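Local coordinates for protein isomaltose glucohydrolase (Kribbella flavida, PDB 5Z3E) that hydrolyses the alpha-1,6-glucosidic linkage of isomaltose from its non-reducing end, releasing beta-D-glucose and D-glucose, at residues R75-R86 with W383-E394. The protein carries 1 engineered substitution. Sequence-based numbering, arbitrary orientation.
Sequences RDGSFTAEGISR and WSHGMYLILADE
The indole of Trp-383, its CG anti to the backbone N (chi1 -172°), lies against helix 75-86 as a knob among Arg-75, Asp-76, Phe-79 and Thr-80. CG of Arg-75 sits over its six-membered ring in a CH-pi contact, 4.0 Å from the centroid, while the Phe-79 ring runs almost parallel to the indole but slid aside, so the two barely overlap. Met-387 brings SD obliquely to the Phe-79 ring, a Met-aromatic contact. Midway the helix axes close to 7.4 Å, crossing at 40°, because two glycines lack side chains: a CB on Gly-83 would strike O of Gly-386, and one on Gly-386 would strike CA of Thr-80.

Farther on, Arg-86 lays one guanidinium face on CG2 of Ile-390 and centres a salt-bridge network. Its NH1 reaches OE2 of Glu-394 in the guanidinium plane, on the anti lone pair (2.9 Å, 159°), and OD2 of Asp-393 by a more bent bond; NH2 shares the Glu-394 oxygen, and NE holds OE2 of Glu-82. A methionine in its place would probably leave Asp-393 and Glu-394 without their cationic mate. A water joins OD2 of Asp-76 to N of Trp-383, and Asp-151 pairs with Arg-75, whose side chain lies about 5 Å from that of Glu-198, the inferred proton donor. In this helical family 15 domain, helix 151-167 packs on 75-86, helix 317-329 on 383-394, and helix 32-52 touches both.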
loop_
_atom_site.group_PDB
_atom_site.type_symbol
_atom_site.label_atom_id
_atom_site.label_comp_id
_atom_site.label_asym_id
_atom_site.label_seq_id
_atom_site.Cartn_x
_atom_site.Cartn_y
_atom_site.Cartn_z
ATOM N N ARG A 75 3.301 -3.529 -3.133
ATOM C CA ARG A 75 2.595 -2.703 -2.145
ATOM C C ARG A 75 3.582 -1.791 -1.422
ATOM O O ARG A 75 3.522 -0.566 -1.514
ATOM C CB ARG A 75 1.821 -3.605 -1.192
ATOM C CG ARG A 75 1.279 -2.921 0.041
ATOM C CD ARG A 75 0.387 -3.838 0.847
ATOM N NE ARG A 75 1.099 -4.985 1.341
ATOM C CZ ARG A 75 0.952 -6.243 0.912
ATOM N NH1 ARG A 75 1.755 -7.170 1.386
ATOM N NH2 ARG A 75 0.004 -6.550 0.057
ATOM N N ASP A 76 4.533 -2.405 -0.714
ATOM C CA ASP A 76 5.509 -1.612 0.023
ATOM C C ASP A 76 6.233 -0.671 -0.922
ATOM O O ASP A 76 6.481 0.494 -0.620
ATOM C CB ASP A 76 6.559 -2.495 0.695
ATOM C CG ASP A 76 6.011 -3.440 1.743
ATOM O OD1 ASP A 76 5.037 -4.146 1.411
ATOM O OD2 ASP A 76 6.576 -3.475 2.865
ATOM N N GLY A 77 6.642 -1.203 -2.078
ATOM C CA GLY A 77 7.464 -0.435 -2.987
ATOM C C GLY A 77 6.757 0.759 -3.590
ATOM O O GLY A 77 7.370 1.806 -3.786
ATOM N N SER A 78 5.469 0.614 -3.884
ATOM C CA SER A 78 4.714 1.696 -4.485
ATOM C C SER A 78 4.500 2.864 -3.518
ATOM O O SER A 78 4.655 4.023 -3.891
ATOM C CB SER A 78 3.373 1.185 -4.995
ATOM O OG SER A 78 3.536 0.310 -6.096
ATOM N N PHE A 79 4.160 2.561 -2.259
ATOM C CA PHE A 79 4.062 3.635 -1.280
ATOM C C PHE A 79 5.427 4.256 -0.998
ATOM O O PHE A 79 5.538 5.463 -0.818
ATOM C CB PHE A 79 3.399 3.156 0.010
ATOM C CG PHE A 79 1.907 3.064 -0.067
ATOM C CD1 PHE A 79 1.120 4.204 -0.149
ATOM C CD2 PHE A 79 1.265 1.843 0.046
ATOM C CE1 PHE A 79 -0.264 4.116 -0.177
ATOM C CE2 PHE A 79 -0.108 1.767 0.086
ATOM C CZ PHE A 79 -0.872 2.906 -0.074
ATOM N N THR A 80 6.474 3.432 -0.943
ATOM C CA THR A 80 7.825 3.934 -0.790
ATOM C C THR A 80 8.155 4.894 -1.917
ATOM O O THR A 80 8.656 6.003 -1.697
ATOM C CB THR A 80 8.836 2.772 -0.688
ATOM O OG1 THR A 80 8.535 1.967 0.458
ATOM C CG2 THR A 80 10.249 3.246 -0.551
ATOM N N ALA A 81 7.874 4.469 -3.152
ATOM C CA ALA A 81 8.141 5.286 -4.318
ATOM C C ALA A 81 7.385 6.596 -4.302
ATOM O O ALA A 81 7.897 7.623 -4.749
ATOM C CB ALA A 81 7.802 4.507 -5.593
ATOM N N GLU A 82 6.138 6.587 -3.814
ATOM C CA GLU A 82 5.356 7.814 -3.718
ATOM C C GLU A 82 5.978 8.777 -2.714
ATOM O O GLU A 82 6.046 9.980 -2.978
ATOM C CB GLU A 82 3.901 7.478 -3.361
ATOM C CG GLU A 82 3.026 8.677 -3.064
ATOM C CD GLU A 82 2.774 9.661 -4.196
ATOM O OE1 GLU A 82 3.275 9.482 -5.325
ATOM O OE2 GLU A 82 2.045 10.656 -3.906
ATOM N N GLY A 83 6.425 8.278 -1.570
ATOM C CA GLY A 83 7.130 9.147 -0.631
ATOM C C GLY A 83 8.373 9.756 -1.223
ATOM O O GLY A 83 8.647 10.943 -1.052
ATOM N N ILE A 84 9.148 8.949 -1.960
ATOM C CA ILE A 84 10.373 9.418 -2.582
ATOM C C ILE A 84 10.082 10.438 -3.685
ATOM O O ILE A 84 10.801 11.431 -3.841
ATOM C CB ILE A 84 11.184 8.212 -3.104
ATOM C CG1 ILE A 84 11.712 7.357 -1.944
ATOM C CG2 ILE A 84 12.300 8.630 -4.050
ATOM C CD1 ILE A 84 12.740 8.057 -1.044
ATOM N N SER A 85 9.032 10.194 -4.463
ATOM C CA SER A 85 8.631 11.110 -5.517
ATOM C C SER A 85 8.205 12.459 -4.947
ATOM O O SER A 85 8.595 13.518 -5.452
ATOM C CB SER A 85 7.491 10.487 -6.328
ATOM O OG SER A 85 7.045 11.380 -7.327
ATOM N N ARG A 86 7.439 12.440 -3.859
ATOM C CA ARG A 86 7.071 13.679 -3.161
ATOM C C ARG A 86 8.275 14.401 -2.618
ATOM O O ARG A 86 8.346 15.629 -2.658
ATOM C CB ARG A 86 6.087 13.367 -2.036
ATOM C CG ARG A 86 4.679 13.061 -2.505
ATOM C CD ARG A 86 3.838 12.523 -1.382
ATOM N NE ARG A 86 2.420 12.379 -1.677
ATOM C CZ ARG A 86 1.434 13.103 -1.164
ATOM N NH1 ARG A 86 1.680 14.139 -0.389
ATOM N NH2 ARG A 86 0.180 12.773 -1.421
ATOM N N TRP A 383 8.605 0.800 3.899
ATOM C CA TRP A 383 7.250 1.320 3.784
ATOM C C TRP A 383 6.925 2.281 4.940
ATOM O O TRP A 383 6.262 3.293 4.750
ATOM C CB TRP A 383 6.282 0.142 3.689
ATOM C CG TRP A 383 4.839 0.471 3.379
ATOM C CD1 TRP A 383 4.303 1.673 3.050
ATOM C CD2 TRP A 383 3.753 -0.470 3.405
ATOM N NE1 TRP A 383 2.939 1.543 2.883
ATOM C CE2 TRP A 383 2.576 0.234 3.095
ATOM C CE3 TRP A 383 3.655 -1.837 3.695
ATOM C CZ2 TRP A 383 1.329 -0.365 3.090
ATOM C CZ3 TRP A 383 2.396 -2.421 3.708
ATOM C CH2 TRP A 383 1.260 -1.683 3.423
ATOM N N SER A 384 7.422 2.001 6.145
ATOM C CA SER A 384 7.234 2.956 7.246
ATOM C C SER A 384 7.801 4.326 6.891
ATOM O O SER A 384 7.160 5.351 7.123
ATOM C CB SER A 384 7.897 2.463 8.527
ATOM O OG SER A 384 7.226 1.356 9.054
ATOM N N HIS A 385 9.021 4.330 6.369
ATOM C CA HIS A 385 9.655 5.556 5.942
ATOM C C HIS A 385 8.950 6.232 4.779
ATOM O O HIS A 385 8.827 7.455 4.740
ATOM C CB HIS A 385 11.135 5.300 5.641
ATOM C CG HIS A 385 11.939 5.033 6.882
ATOM N ND1 HIS A 385 12.360 6.063 7.704
ATOM C CD2 HIS A 385 12.339 3.888 7.482
ATOM C CE1 HIS A 385 12.989 5.552 8.735
ATOM N NE2 HIS A 385 13.001 4.227 8.643
ATOM N N GLY A 386 8.486 5.427 3.814
ATOM C CA GLY A 386 7.740 6.008 2.717
ATOM C C GLY A 386 6.480 6.705 3.174
ATOM O O GLY A 386 6.166 7.801 2.711
ATOM N N MET A 387 5.748 6.061 4.072
ATOM C CA MET A 387 4.525 6.651 4.586
ATOM C C MET A 387 4.789 7.893 5.431
ATOM O O MET A 387 4.019 8.854 5.397
ATOM C CB MET A 387 3.715 5.652 5.410
ATOM C CG MET A 387 3.217 4.476 4.704
ATOM S SD MET A 387 2.118 4.869 3.262
ATOM C CE MET A 387 0.711 5.482 4.085
ATOM N N TYR A 388 5.878 7.879 6.200
ATOM C CA TYR A 388 6.275 9.073 6.939
ATOM C C TYR A 388 6.490 10.246 5.976
ATOM O O TYR A 388 5.996 11.364 6.213
ATOM C CB TYR A 388 7.551 8.808 7.745
ATOM C CG TYR A 388 8.004 10.055 8.459
ATOM C CD1 TYR A 388 7.430 10.423 9.651
ATOM C CD2 TYR A 388 8.962 10.890 7.893
ATOM C CE1 TYR A 388 7.804 11.601 10.273
ATOM C CE2 TYR A 388 9.325 12.061 8.486
ATOM C CZ TYR A 388 8.785 12.413 9.686
ATOM O OH TYR A 388 9.117 13.601 10.308
ATOM N N LEU A 389 7.209 9.990 4.882
ATOM C CA LEU A 389 7.430 11.033 3.893
ATOM C C LEU A 389 6.135 11.563 3.310
ATOM O O LEU A 389 5.992 12.776 3.107
ATOM C CB LEU A 389 8.360 10.545 2.789
ATOM C CG LEU A 389 9.815 10.351 3.206
ATOM C CD1 LEU A 389 10.590 9.769 2.050
ATOM C CD2 LEU A 389 10.441 11.690 3.644
ATOM N N ILE A 390 5.184 10.683 3.003
ATOM C CA ILE A 390 3.907 11.122 2.469
ATOM C C ILE A 390 3.195 12.032 3.460
ATOM O O ILE A 390 2.721 13.100 3.095
ATOM C CB ILE A 390 3.023 9.930 2.056
ATOM C CG1 ILE A 390 3.664 9.143 0.919
ATOM C CG2 ILE A 390 1.637 10.425 1.665
ATOM C CD1 ILE A 390 2.986 7.824 0.596
ATOM N N LEU A 391 3.077 11.598 4.713
ATOM C CA LEU A 391 2.337 12.391 5.680
ATOM C C LEU A 391 3.051 13.735 5.956
ATOM O O LEU A 391 2.413 14.787 6.042
ATOM C CB LEU A 391 2.128 11.597 6.965
ATOM C CG LEU A 391 1.382 12.344 8.078
ATOM C CD1 LEU A 391 0.086 12.938 7.600
ATOM C CD2 LEU A 391 1.176 11.411 9.262
ATOM N N ALA A 392 4.362 13.688 6.082
ATOM C CA ALA A 392 5.138 14.918 6.279
ATOM C C ALA A 392 4.882 15.878 5.122
ATOM O O ALA A 392 4.698 17.068 5.326
ATOM C CB ALA A 392 6.600 14.613 6.424
ATOM N N ASP A 393 4.878 15.359 3.886
ATOM C CA ASP A 393 4.629 16.205 2.740
ATOM C C ASP A 393 3.209 16.776 2.756
ATOM O O ASP A 393 3.007 17.951 2.436
ATOM C CB ASP A 393 4.847 15.393 1.453
ATOM C CG ASP A 393 4.744 16.238 0.237
ATOM O OD1 ASP A 393 5.409 17.309 0.194
ATOM O OD2 ASP A 393 4.017 15.826 -0.683
ATOM N N GLU A 394 2.233 15.961 3.107
ATOM C CA GLU A 394 0.848 16.450 3.206
ATOM C C GLU A 394 0.745 17.622 4.186
ATOM O O GLU A 394 -0.107 18.500 4.007
ATOM C CB GLU A 394 -0.048 15.319 3.661
ATOM C CG GLU A 394 -0.392 14.382 2.632
ATOM C CD GLU A 394 -1.345 14.993 1.575
ATOM O OE1 GLU A 394 -2.508 15.271 1.859
ATOM O OE2 GLU A 394 -0.860 15.125 0.485
HETATM O O HOH W 1 8.766 -1.941 3.279
#